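Long-range contact in ubiquitin-activating enzyme E1-like (Saccharomyces cerevisiae, PDB 3ONH), which activates the ubiquitin-like protein SMT3 (SUMO) in an ATP-dependent reaction as the UBA2 subunit of the heterodimeric E1, represented here by its ubiquitin-fold domain: residues A[4-10]-A[87-93]. Numbering follows the deposited sequence.
Sequences KVCRGVI and KAIELFL
C6, G8 and I10 zip onto A88, E90 and F92 through five backbone hydrogen bonds, a parallel ladder whose strand axes run 18° apart; the bond from E90 N to C6 O is the shortest, at 2.7 Å. On one face R7 and E90 lie side by side and point the same way. R7 NH1 reaches E90 OE1 at 3.1 Å, a salt bridge whose hydrogen bond is weak and bent (133°), the guanidinium and carboxylate planes being steeply turned. A water in the guanidinium plane accepts from R7 NH2 and donates to E90 OE2, closing a second link. V5 CG1 lies 3.4 Å above the plane of the R7 guanidinium, over its centre. Further along, V9 CG2 rests against F92 CB. On the other face I10 CD1 fits between L91 CD1 (3.7 Å) and L93 CD2 (3.8 Å), and F25 and I29 of helix 22-33 pack on I10 and L91 respectively. At the strand entrance K87 runs fully extended, CG anti to the backbone N (chi1 -173°), drawing its CD past C6 SG at 3.5 Å and its CE tightly against K4 CG. An alanine in place of K87 would probably leave C6 SG and K4 CG without this aliphatic cover. K4 NZ and K87 NZ stand 4.2 Å apart, so their like charges probably disfavour each other somewhat. In this ubiquitin-fold domain the contact joins strand 6-12, which leads into the helices, to the later strand 84-95, whose other side pairs antiparallel with strand 73-78: backbone bonds fix the register, an apolar face meets the helix, and a hydrated ion pair lies on the reverse.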
# COMPACT_ATOMS: atom_id res chain seq x y z
N LYS A 4 -15.52 -6.85 5.69
CA LYS A 4 -14.51 -7.49 4.87
C LYS A 4 -13.58 -6.46 4.24
O LYS A 4 -13.65 -5.27 4.55
CB LYS A 4 -15.17 -8.34 3.78
CG LYS A 4 -15.68 -7.53 2.60
CD LYS A 4 -16.14 -8.44 1.48
CE LYS A 4 -17.49 -9.04 1.79
NZ LYS A 4 -18.48 -7.97 2.14
N VAL A 5 -12.72 -6.92 3.35
CA VAL A 5 -11.69 -6.08 2.78
C VAL A 5 -11.45 -6.48 1.33
O VAL A 5 -11.66 -7.63 0.95
CB VAL A 5 -10.38 -6.24 3.58
CG1 VAL A 5 -9.71 -7.55 3.23
CG2 VAL A 5 -9.46 -5.08 3.32
N CYS A 6 -11.03 -5.53 0.51
CA CYS A 6 -10.63 -5.86 -0.85
C CYS A 6 -9.25 -6.49 -0.80
O CYS A 6 -8.47 -6.25 0.13
CB CYS A 6 -10.66 -4.63 -1.74
SG CYS A 6 -12.28 -3.88 -1.79
N ARG A 7 -8.94 -7.32 -1.79
CA ARG A 7 -7.67 -8.01 -1.81
C ARG A 7 -7.07 -8.03 -3.20
O ARG A 7 -7.78 -8.13 -4.20
CB ARG A 7 -7.82 -9.43 -1.28
CG ARG A 7 -8.28 -9.50 0.17
CD ARG A 7 -8.63 -10.92 0.59
NE ARG A 7 -9.15 -10.97 1.96
CZ ARG A 7 -8.39 -10.81 3.04
NH1 ARG A 7 -7.09 -10.60 2.92
NH2 ARG A 7 -8.94 -10.87 4.24
N GLY A 8 -5.75 -7.93 -3.26
CA GLY A 8 -5.03 -8.03 -4.52
C GLY A 8 -3.57 -8.35 -4.30
O GLY A 8 -3.08 -8.31 -3.17
N VAL A 9 -2.87 -8.68 -5.39
CA VAL A 9 -1.43 -8.90 -5.35
C VAL A 9 -0.71 -7.78 -6.10
O VAL A 9 -1.06 -7.45 -7.23
CB VAL A 9 -1.05 -10.25 -6.00
CG1 VAL A 9 0.46 -10.37 -6.16
CG2 VAL A 9 -1.60 -11.40 -5.19
N ILE A 10 0.29 -7.20 -5.45
CA ILE A 10 1.21 -6.29 -6.11
C ILE A 10 2.39 -7.08 -6.65
O ILE A 10 3.06 -7.78 -5.89
CB ILE A 10 1.72 -5.20 -5.15
CG1 ILE A 10 0.57 -4.31 -4.69
CG2 ILE A 10 2.78 -4.36 -5.82
CD1 ILE A 10 0.97 -3.27 -3.66
N LYS A 87 -13.55 1.48 0.67
CA LYS A 87 -13.29 0.19 1.30
C LYS A 87 -11.79 -0.10 1.40
O LYS A 87 -11.05 0.15 0.46
CB LYS A 87 -13.99 -0.92 0.52
CG LYS A 87 -13.93 -2.29 1.18
CD LYS A 87 -14.89 -3.24 0.49
CE LYS A 87 -14.78 -4.66 1.02
NZ LYS A 87 -15.58 -5.59 0.19
N ALA A 88 -11.36 -0.62 2.54
CA ALA A 88 -9.94 -0.90 2.75
C ALA A 88 -9.48 -2.01 1.82
O ALA A 88 -10.29 -2.81 1.36
CB ALA A 88 -9.68 -1.28 4.20
N ILE A 89 -8.19 -2.05 1.53
CA ILE A 89 -7.66 -3.08 0.67
C ILE A 89 -6.42 -3.71 1.29
O ILE A 89 -5.59 -3.01 1.86
CB ILE A 89 -7.36 -2.52 -0.73
CG1 ILE A 89 -6.89 -3.64 -1.67
CG2 ILE A 89 -6.31 -1.42 -0.65
CD1 ILE A 89 -6.67 -3.18 -3.10
N GLU A 90 -6.32 -5.03 1.20
CA GLU A 90 -5.14 -5.75 1.66
C GLU A 90 -4.35 -6.16 0.44
O GLU A 90 -4.83 -6.94 -0.38
CB GLU A 90 -5.52 -6.99 2.46
CG GLU A 90 -5.87 -6.72 3.91
CD GLU A 90 -5.68 -7.95 4.80
OE1 GLU A 90 -4.95 -8.87 4.38
OE2 GLU A 90 -6.25 -7.99 5.91
N LEU A 91 -3.14 -5.62 0.33
CA LEU A 91 -2.29 -5.90 -0.81
C LEU A 91 -1.10 -6.79 -0.43
O LEU A 91 -0.30 -6.46 0.44
CB LEU A 91 -1.79 -4.60 -1.45
CG LEU A 91 -2.87 -3.73 -2.09
CD1 LEU A 91 -2.38 -2.33 -2.32
CD2 LEU A 91 -3.34 -4.34 -3.39
N PHE A 92 -1.02 -7.93 -1.11
CA PHE A 92 0.07 -8.88 -0.93
C PHE A 92 1.24 -8.47 -1.82
O PHE A 92 1.06 -8.27 -3.02
CB PHE A 92 -0.42 -10.27 -1.34
CG PHE A 92 0.58 -11.37 -1.10
CD1 PHE A 92 0.50 -12.16 0.04
CD2 PHE A 92 1.58 -11.63 -2.02
CE1 PHE A 92 1.41 -13.17 0.26
CE2 PHE A 92 2.51 -12.64 -1.79
CZ PHE A 92 2.42 -13.41 -0.65
N LEU A 93 2.42 -8.33 -1.24
CA LEU A 93 3.62 -7.99 -2.00
C LEU A 93 4.28 -9.23 -2.57
O LEU A 93 4.87 -10.03 -1.84
CB LEU A 93 4.63 -7.22 -1.14
CG LEU A 93 4.14 -5.96 -0.42
CD1 LEU A 93 5.32 -5.21 0.19
CD2 LEU A 93 3.40 -5.07 -1.40
O HOH W 1 -7.08 -10.91 6.67